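Glycoside hydrolase family protein (Novosphingobium sp. PP1Y, PDB 6Q2F) probably hydrolyses terminal alpha-L-rhamnose residues from glycosides. Local coordinates at residues G135-T139 with T502-E506; L585-R589 with R619-D625; A608-F612 with E644-S649. One frame throughout, in Å; residues are numbered along the deposited sequence.

Interaction 1 (G135-T139 with T502-E506); sequences GWSET and TDSIE. With NA (sodium ion), chain B.
Glu138 reaches over the loop that follows strand 497-502, and its carboxylate comes down on the backbone of Asp503, with Glu138 OE2 standing 2.7 Å from Asp503 O. The chain bends to get there: CG is anti to the backbone N (chi1 175°), then chi2 of 67° folds the carboxylate round. A cis peptide bond precedes Glu138, whose own N-H is bonded to Glu463.

Ile505 lies along the aliphatic part of this glutamate. The Glu138 and Ile505 side chains cross at about a right angle, with Glu138 CG 3.7 Å from Ile505 CD1; the long branch of isoleucine suits the methylene groups it meets. Separate close packing involves Asp503, whose CB is 3.2 Å from Trp136 O and 3.6 Å from Ser137 CB. The Trp136 indole and the Asp503 carboxylate lie side by side and point the same way, their planes 77° apart.

Water supplies the clear hydrogen bonding between the segments. One molecule donates to Trp136 O or Glu138 O and accepts from Asp503 N. Small and polar, Ser137 can serve two waters through OG: one continues to Ser504 O, the other accepts from Glu506 N.

The sodium ion takes Asp503 OD1 at 3.0 Å and Ser504 OG at 2.6 Å, while Ser504 N donates to the same OD1 from above the carboxylate plane, which together with the metal bond limits its rotation. Glu583, Glu586 and Glu644 complete the site. Both segments follow parallel neighbouring strands, 127-131 and 497-502, an arrangement characteristic of the C-terminal mouth of a beta/alpha barrel, where glycoside hydrolases of this fold carry their active-site loops.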
loop_
_atom_site.group_PDB
_atom_site.type_symbol
_atom_site.label_atom_id
_atom_site.label_comp_id
_atom_site.label_asym_id
_atom_site.label_seq_id
_atom_site.Cartn_x
_atom_site.Cartn_y
_atom_site.Cartn_z
ATOM N N GLY A 135 5.151 -18.920 -0.294
ATOM C CA GLY A 135 3.946 -18.176 0.031
ATOM C C GLY A 135 3.919 -16.913 -0.792
ATOM O O GLY A 135 4.142 -16.962 -2.000
ATOM N N TRP A 136 3.697 -15.801 -0.149
ATOM C CA TRP A 136 3.695 -14.564 -0.874
ATOM C C TRP A 136 4.462 -13.455 -0.261
ATOM O O TRP A 136 4.827 -12.547 -0.944
ATOM C CB TRP A 136 2.302 -14.059 -1.167
ATOM C CG TRP A 136 1.367 -13.930 -0.045
ATOM C CD1 TRP A 136 1.538 -13.254 1.096
ATOM C CD2 TRP A 136 0.068 -14.470 0.005
ATOM N NE1 TRP A 136 0.436 -13.339 1.859
ATOM C CE2 TRP A 136 -0.485 -14.099 1.212
ATOM C CE3 TRP A 136 -0.673 -15.261 -0.853
ATOM C CZ2 TRP A 136 -1.759 -14.460 1.569
ATOM C CZ3 TRP A 136 -1.902 -15.614 -0.492
ATOM C CH2 TRP A 136 -2.441 -15.225 0.703
ATOM N N SER A 137 4.808 -13.531 1.009
ATOM C CA SER A 137 5.611 -12.506 1.653
ATOM C C SER A 137 6.315 -13.003 2.920
ATOM O O SER A 137 5.861 -13.900 3.521
ATOM C CB SER A 137 4.787 -11.271 1.948
ATOM O OG SER A 137 4.104 -11.384 3.138
ATOM N N GLU A 138 7.432 -12.419 3.318
ATOM C CA GLU A 138 8.109 -11.342 2.640
ATOM C C GLU A 138 9.400 -11.911 2.081
ATOM O O GLU A 138 9.509 -12.129 0.920
ATOM C CB GLU A 138 8.416 -10.223 3.606
ATOM C CG GLU A 138 9.243 -9.093 3.025
ATOM C CD GLU A 138 8.512 -8.313 1.965
ATOM O OE1 GLU A 138 9.151 -7.691 1.148
ATOM O OE2 GLU A 138 7.296 -8.355 1.946
ATOM N N THR A 139 10.364 -12.153 2.947
ATOM C CA THR A 139 11.640 -12.743 2.604
ATOM C C THR A 139 12.044 -13.582 3.788
ATOM O O THR A 139 12.740 -13.159 4.656
ATOM C CB THR A 139 12.730 -11.716 2.245
ATOM O OG1 THR A 139 12.698 -10.629 3.142
ATOM C CG2 THR A 139 12.565 -11.213 0.875
ATOM N N THR A 502 8.402 -8.322 -4.397
ATOM C CA THR A 502 8.419 -8.149 -2.948
ATOM C C THR A 502 7.043 -7.611 -2.575
ATOM O O THR A 502 6.729 -6.444 -2.831
ATOM C CB THR A 502 9.553 -7.227 -2.468
ATOM O OG1 THR A 502 9.434 -5.931 -3.063
ATOM C CG2 THR A 502 10.923 -7.801 -2.812
ATOM N N ASP A 503 6.207 -8.497 -2.042
ATOM C CA ASP A 503 4.867 -8.163 -1.591
ATOM C C ASP A 503 4.953 -7.133 -0.463
ATOM O O ASP A 503 6.023 -6.880 0.100
ATOM C CB ASP A 503 4.175 -9.435 -1.108
ATOM C CG ASP A 503 2.665 -9.370 -1.213
ATOM O OD1 ASP A 503 2.126 -8.268 -1.489
ATOM O OD2 ASP A 503 2.029 -10.421 -1.007
ATOM N N SER A 504 3.808 -6.532 -0.136
ATOM C CA SER A 504 3.785 -5.534 0.934
ATOM C C SER A 504 4.206 -6.183 2.251
ATOM O O SER A 504 3.917 -7.354 2.506
ATOM C CB SER A 504 2.389 -4.916 1.048
ATOM O OG SER A 504 1.432 -5.934 1.200
ATOM N N ILE A 505 4.922 -5.424 3.090
ATOM C CA ILE A 505 5.686 -6.022 4.183
ATOM C C ILE A 505 4.945 -5.876 5.502
ATOM O O ILE A 505 4.425 -4.806 5.828
ATOM C CB ILE A 505 7.103 -5.429 4.280
ATOM C CG1 ILE A 505 7.916 -6.247 5.285
ATOM C CG2 ILE A 505 7.083 -3.968 4.690
ATOM C CD1 ILE A 505 9.458 -6.010 5.128
ATOM N N GLU A 506 4.876 -6.977 6.247
ATOM C CA GLU A 506 4.350 -6.984 7.610
ATOM C C GLU A 506 5.034 -8.146 8.330
ATOM O O GLU A 506 4.602 -9.294 8.202
ATOM C CB GLU A 506 2.834 -7.124 7.620
ATOM C CG GLU A 506 2.214 -6.952 8.989
ATOM C CD GLU A 506 0.727 -7.265 8.984
ATOM O OE1 GLU A 506 0.106 -7.254 7.898
ATOM O OE2 GLU A 506 0.181 -7.534 10.077
HETATM NA NA NA B . 0.018 -6.222 -0.999
HETATM O O HOH W 1 7.368 -10.967 -1.046
HETATM O O HOH W 2 5.138 -9.642 5.212
HETATM O O HOH W 3 2.052 -9.320 2.606
#

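Interaction 2 (L585-R589 with R619-D625); sequences LEDHR and RQTLIAD. With NA (sodium ion), chain B.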
loop_
_atom_site.group_PDB
_atom_site.type_symbol
_atom_site.label_atom_id
_atom_site.label_comp_id
_atom_site.label_asym_id
_atom_site.label_seq_id
_atom_site.Cartn_x
_atom_site.Cartn_y
_atom_site.Cartn_z
ATOM N N LEU A 585 4.705 -0.430 2.233
ATOM C CA LEU A 585 3.812 -0.516 3.394
ATOM C C LEU A 585 2.363 -0.825 3.086
ATOM O O LEU A 585 1.783 -1.654 3.707
ATOM C CB LEU A 585 3.937 0.703 4.305
ATOM C CG LEU A 585 5.339 1.119 4.706
ATOM C CD1 LEU A 585 5.348 2.411 5.472
ATOM C CD2 LEU A 585 6.026 0.043 5.476
ATOM N N GLU A 586 1.832 -0.132 2.093
ATOM C CA GLU A 586 0.467 -0.315 1.584
ATOM C C GLU A 586 -0.603 0.182 2.546
ATOM O O GLU A 586 -1.439 1.010 2.163
ATOM C CB GLU A 586 0.176 -1.785 1.223
ATOM C CG GLU A 586 -1.238 -1.973 0.627
ATOM C CD GLU A 586 -1.554 -3.409 0.243
ATOM O OE1 GLU A 586 -2.591 -3.903 0.716
ATOM O OE2 GLU A 586 -0.788 -4.027 -0.521
ATOM N N ASP A 587 -0.590 -0.312 3.783
ATOM C CA ASP A 587 -1.704 -0.155 4.721
ATOM C C ASP A 587 -1.204 0.523 5.998
ATOM O O ASP A 587 -0.590 -0.126 6.855
ATOM C CB ASP A 587 -2.336 -1.521 5.016
ATOM C CG ASP A 587 -3.612 -1.430 5.842
ATOM O OD1 ASP A 587 -4.093 -0.312 6.101
ATOM O OD2 ASP A 587 -4.144 -2.501 6.215
ATOM N N HIS A 588 -1.494 1.823 6.125
ATOM C CA HIS A 588 -1.108 2.646 7.287
ATOM C C HIS A 588 0.387 2.454 7.557
ATOM O O HIS A 588 1.205 2.623 6.643
ATOM C CB HIS A 588 -2.016 2.321 8.452
ATOM C CG HIS A 588 -3.444 2.670 8.205
ATOM N ND1 HIS A 588 -4.292 1.860 7.484
ATOM C CD2 HIS A 588 -4.174 3.749 8.570
ATOM C CE1 HIS A 588 -5.488 2.418 7.426
ATOM N NE2 HIS A 588 -5.444 3.566 8.075
ATOM N N ARG A 589 0.790 2.091 8.775
ATOM C CA ARG A 589 2.192 2.108 9.172
ATOM C C ARG A 589 2.505 0.810 9.899
ATOM O O ARG A 589 2.552 0.767 11.137
ATOM C CB ARG A 589 2.498 3.339 10.031
ATOM C CG ARG A 589 4.006 3.535 10.302
ATOM C CD ARG A 589 4.288 4.839 11.032
ATOM N NE ARG A 589 5.678 5.248 10.830
ATOM C CZ ARG A 589 6.211 6.380 11.277
ATOM N NH1 ARG A 589 5.474 7.246 11.973
ATOM N NH2 ARG A 589 7.486 6.644 11.021
ATOM N N ARG A 619 -10.249 2.978 0.051
ATOM C CA ARG A 619 -9.417 3.063 1.244
ATOM C C ARG A 619 -8.334 4.103 1.017
ATOM O O ARG A 619 -7.518 3.962 0.102
ATOM C CB ARG A 619 -8.810 1.703 1.553
ATOM C CG ARG A 619 -9.875 0.659 1.932
ATOM C CD ARG A 619 -9.224 -0.723 2.029
ATOM N NE ARG A 619 -8.087 -0.739 2.952
ATOM C CZ ARG A 619 -7.082 -1.605 2.876
ATOM N NH1 ARG A 619 -7.061 -2.507 1.901
ATOM N NH2 ARG A 619 -6.092 -1.558 3.760
ATOM N N GLN A 620 -8.341 5.151 1.842
ATOM C CA GLN A 620 -7.417 6.269 1.649
ATOM C C GLN A 620 -5.963 5.804 1.640
ATOM O O GLN A 620 -5.157 6.304 0.852
ATOM C CB GLN A 620 -7.640 7.322 2.728
ATOM C CG GLN A 620 -9.029 7.977 2.633
ATOM C CD GLN A 620 -9.266 8.634 1.288
ATOM O OE1 GLN A 620 -8.402 9.334 0.764
ATOM N NE2 GLN A 620 -10.433 8.395 0.711
ATOM N N THR A 621 -5.613 4.823 2.481
ATOM C CA THR A 621 -4.218 4.395 2.532
ATOM C C THR A 621 -3.747 3.882 1.176
ATOM O O THR A 621 -2.556 3.977 0.850
ATOM C CB THR A 621 -4.028 3.330 3.620
ATOM O OG1 THR A 621 -2.634 3.039 3.768
ATOM C CG2 THR A 621 -4.802 2.039 3.294
ATOM N N LEU A 622 -4.669 3.357 0.371
ATOM C CA LEU A 622 -4.318 2.816 -0.936
ATOM C C LEU A 622 -4.159 3.914 -1.979
ATOM O O LEU A 622 -3.447 3.722 -2.966
ATOM C CB LEU A 622 -5.379 1.798 -1.371
ATOM C CG LEU A 622 -5.518 0.602 -0.413
ATOM C CD1 LEU A 622 -6.449 -0.469 -0.969
ATOM C CD2 LEU A 622 -4.156 0.007 -0.155
ATOM N N ILE A 623 -4.835 5.049 -1.795
ATOM C CA ILE A 623 -4.574 6.220 -2.631
ATOM C C ILE A 623 -3.151 6.720 -2.386
ATOM O O ILE A 623 -2.367 6.907 -3.318
ATOM C CB ILE A 623 -5.611 7.325 -2.353
ATOM C CG1 ILE A 623 -7.060 6.832 -2.580
ATOM C CG2 ILE A 623 -5.273 8.582 -3.149
ATOM C CD1 ILE A 623 -7.355 6.268 -3.962
ATOM N N ALA A 624 -2.802 6.923 -1.111
ATOM C CA ALA A 624 -1.433 7.307 -0.756
ATOM C C ALA A 624 -0.421 6.278 -1.242
ATOM O O ALA A 624 0.636 6.642 -1.769
ATOM C CB ALA A 624 -1.319 7.495 0.759
ATOM N N ASP A 625 -0.749 4.988 -1.100
ATOM C CA ASP A 625 0.150 3.922 -1.542
ATOM C C ASP A 625 0.473 4.061 -3.026
ATOM O O ASP A 625 1.643 3.992 -3.437
ATOM C CB ASP A 625 -0.492 2.561 -1.245
ATOM C CG ASP A 625 0.437 1.388 -1.530
ATOM O OD1 ASP A 625 1.669 1.546 -1.394
ATOM O OD2 ASP A 625 -0.084 0.309 -1.916
HETATM NA NA NA B . 0.018 -6.222 -0.999
HETATM O O HOH W 4 3.207 2.014 0.913
HETATM O O HOH W 5 0.771 -2.193 -2.276
HETATM O O HOH W 6 -4.528 -3.656 2.644
#
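Thr621 OG1 sits between two backbone groups of the 585-589 loop and satisfies both. It donates to Glu586 O at 2.8 Å and accepts from His588 N at 2.9 Å, the latter bond nearly straight at 168°. A hydroxyl suits this place because it can give and take at once; chi1 of -173° swings OG1 away from the backbone N and out toward the loop.

Asp587 is shared between two cationic or potentially cationic partners. Arg619 NH2 lies about equally far, 3.3 Å, from Asp587 OD1 and OD2, the salt bridge being made to OD2; the carboxylate is at the guanidinium edge with the two planes 78° apart. OD1 also accepts from His588 ND1 at 2.6 Å, in the plane of the imidazole, whose NE2 is bonded to Asp750. These bonds fix the rotation of the ring, and Thr621 CB lies over one of its faces.

Glu586 extends past the helix, its CG 3.6 Å from Leu622 CD2, and gives OE2 to the sodium ion at 2.4 Å. Water adds a bond to each carboxylate oxygen: one molecule links OE1 to Arg619 NH2, another joins OE2 to Asp625 OD2. A third accepts from Glu586 N and donates to Asp625 OD1. Asp625 is held chiefly by a salt bridge to Arg599, which probably eases the closeness of two acids.

The loop follows strand 579-582 and rests on the first turns of helix 620-636. Strand 604-610 touches both through Ala608 and Trp610, the latter in cation-pi contact with Arg619, while helix 744-747 packs on Leu585, Thr621 and Asp625.

Interaction 3 (A608-F612 with E644-S649); sequences ALWTF and ESMTAS. With NA (sodium ion), chain B.
Thr647 sits over one face of the Trp610 indole, the two side chains crossing at a slant. Its CB stands 3.6 Å from the centroid of the five-membered ring and only 8° off the ring normal, a CH-pi contact, while its CG2 comes over the same indole at 3.6 Å from Trp610 CE2. The first torsion of Thr647 carries this methyl away from its own backbone N and out across the ring; a branched side chain suits this, offering both carbons to the flat surface. The ring edge is engaged as well: Trp610 NE1 donates to an in-plane water, which in turn donates to Glu644 OE2.

Glu644 projects from the same face of the sheet. Its extended chain passes the small Ala608, CB to CB 3.9 Å, and brings OE1 to the sodium ion at 2.6 Å. One carboxylate thus serves the metal through one oxygen and the water beside the tryptophan through the other.

Beyond the indole, Thr611 turns its methyl CG2 toward Met646 O at 3.4 Å and its OG1 toward Ala648 CB. The backbones beneath are joined by three hydrogen bonds: Leu609 N to Glu644 O, Met646 N to Leu609 O at 2.7 Å, and Thr611 N to Thr647 O. Between the second and third the register slips by one residue at selenomethionine Met646, making a beta bulge that brings Thr647 opposite Trp610.

Helix 620-636 connects the two strands, and Leu609 and Trp610 both touch it. This is the parallel beta-alpha-beta unit of a beta/alpha barrel, with a metal ligand carried on one of its strands.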
loop_
_atom_site.group_PDB
_atom_site.type_symbol
_atom_site.label_atom_id
_atom_site.label_comp_id
_atom_site.label_asym_id
_atom_site.label_seq_id
_atom_site.Cartn_x
_atom_site.Cartn_y
_atom_site.Cartn_z
ATOM N N ALA A 608 -1.343 -0.937 -4.429
ATOM C CA ALA A 608 -2.536 -1.777 -4.434
ATOM C C ALA A 608 -3.782 -0.892 -4.458
ATOM O O ALA A 608 -3.753 0.268 -4.031
ATOM C CB ALA A 608 -2.592 -2.716 -3.203
ATOM N N LEU A 609 -4.881 -1.449 -4.965
ATOM C CA LEU A 609 -6.193 -0.814 -4.830
ATOM C C LEU A 609 -7.264 -1.881 -4.711
ATOM O O LEU A 609 -7.344 -2.771 -5.558
ATOM C CB LEU A 609 -6.542 0.115 -6.004
ATOM C CG LEU A 609 -7.992 0.609 -5.782
ATOM C CD1 LEU A 609 -8.083 1.692 -4.667
ATOM C CD2 LEU A 609 -8.696 1.081 -7.062
ATOM N N TRP A 610 -8.082 -1.776 -3.668
ATOM C CA TRP A 610 -9.203 -2.678 -3.452
ATOM C C TRP A 610 -10.477 -2.097 -4.067
ATOM O O TRP A 610 -10.632 -0.881 -4.192
ATOM C CB TRP A 610 -9.430 -2.917 -1.958
ATOM C CG TRP A 610 -8.425 -3.824 -1.303
ATOM C CD1 TRP A 610 -7.091 -3.892 -1.562
ATOM C CD2 TRP A 610 -8.687 -4.784 -0.285
ATOM N NE1 TRP A 610 -6.508 -4.840 -0.772
ATOM C CE2 TRP A 610 -7.470 -5.404 0.022
ATOM C CE3 TRP A 610 -9.841 -5.183 0.396
ATOM C CZ2 TRP A 610 -7.363 -6.398 0.992
ATOM C CZ3 TRP A 610 -9.735 -6.177 1.352
ATOM C CH2 TRP A 610 -8.502 -6.773 1.639
ATOM N N THR A 611 -11.385 -2.982 -4.474
ATOM C CA THR A 611 -12.703 -2.524 -4.865
ATOM C C THR A 611 -13.393 -1.887 -3.666
ATOM O O THR A 611 -13.086 -2.176 -2.504
ATOM C CB THR A 611 -13.536 -3.678 -5.406
ATOM O OG1 THR A 611 -13.848 -4.573 -4.338
ATOM C CG2 THR A 611 -12.739 -4.414 -6.498
ATOM N N PHE A 612 -14.328 -0.991 -3.960
ATOM C CA PHE A 612 -15.022 -0.268 -2.907
ATOM C C PHE A 612 -16.405 0.123 -3.407
ATOM O O PHE A 612 -16.607 0.341 -4.607
ATOM C CB PHE A 612 -14.239 0.979 -2.485
ATOM C CG PHE A 612 -13.969 1.933 -3.623
ATOM C CD1 PHE A 612 -12.842 1.777 -4.416
ATOM C CD2 PHE A 612 -14.838 2.981 -3.899
ATOM C CE1 PHE A 612 -12.595 2.640 -5.469
ATOM C CE2 PHE A 612 -14.590 3.869 -4.944
ATOM C CZ PHE A 612 -13.477 3.692 -5.735
ATOM N N GLU A 644 -1.319 -3.928 -7.506
ATOM C CA GLU A 644 -2.176 -5.041 -7.134
ATOM C C GLU A 644 -3.627 -4.569 -7.205
ATOM O O GLU A 644 -4.095 -3.836 -6.331
ATOM C CB GLU A 644 -1.752 -5.531 -5.744
ATOM C CG GLU A 644 -2.608 -6.557 -5.095
ATOM C CD GLU A 644 -2.161 -6.769 -3.657
ATOM O OE1 GLU A 644 -1.002 -6.405 -3.357
ATOM O OE2 GLU A 644 -2.975 -7.234 -2.841
ATOM N N SER A 645 -4.344 -4.969 -8.253
ATOM C CA SER A 645 -5.535 -4.251 -8.709
ATOM C C SER A 645 -6.808 -5.037 -8.419
ATOM O O SER A 645 -6.965 -6.169 -8.880
ATOM C CB SER A 645 -5.456 -3.935 -10.210
ATOM O OG SER A 645 -4.329 -3.158 -10.532
HETATM N N MSE A 646 -7.720 -4.405 -7.684
HETATM C CA MSE A 646 -9.127 -4.790 -7.629
HETATM C C MSE A 646 -9.376 -5.972 -6.749
HETATM O O MSE A 646 -10.296 -6.778 -6.988
HETATM C CB MSE A 646 -9.678 -5.058 -9.033
HETATM C CG MSE A 646 -9.719 -3.791 -9.828
HETATM SE SE MSE A 646 -10.482 -3.953 -11.604
HETATM C CE MSE A 646 -9.044 -4.737 -12.317
ATOM N N THR A 647 -8.567 -6.063 -5.706
ATOM C CA THR A 647 -8.855 -7.018 -4.653
ATOM C C THR A 647 -10.256 -6.760 -4.126
ATOM O O THR A 647 -10.670 -5.607 -3.959
ATOM C CB THR A 647 -7.834 -6.905 -3.527
ATOM O OG1 THR A 647 -6.524 -7.092 -4.065
ATOM C CG2 THR A 647 -8.128 -7.970 -2.479
ATOM N N ALA A 648 -10.997 -7.839 -3.898
ATOM C CA ALA A 648 -12.369 -7.763 -3.435
ATOM C C ALA A 648 -12.570 -8.761 -2.311
ATOM O O ALA A 648 -11.997 -9.852 -2.315
ATOM C CB ALA A 648 -13.356 -8.050 -4.568
ATOM N N SER A 649 -13.400 -8.379 -1.355
ATOM C CA SER A 649 -13.664 -9.193 -0.181
ATOM C C SER A 649 -15.149 -9.525 -0.099
ATOM O O SER A 649 -15.990 -8.627 -0.159
ATOM C CB SER A 649 -13.190 -8.458 1.080
ATOM O OG SER A 649 -13.566 -9.168 2.229
HETATM NA NA NA B . 0.018 -6.222 -0.999
HETATM O O HOH W 7 -3.711 -5.666 -0.750
HETATM O O HOH W 8 -13.280 -4.928 -1.214
#

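All three interactions meet at one sodium ion: interaction 1 supplies Asp503 and Ser504, interaction 2 Glu586 and interaction 3 Glu644, with Glu583 as the fifth residue. Their centres lie about 16 Å (1 and 2), 17 Å (1 and 3) and 12 Å (2 and 3) apart. Interaction 1 closes before the others open and joins distant parts of the chain; interactions 2 and 3 interleave, interaction 2 using the helix that links the two strands of interaction 3. The ligands come from the loops after the parallel strands 497-502 and 579-582 and from strand 642-649 of the same curled sheet, so the ion sits at one end of the barrel and joins them.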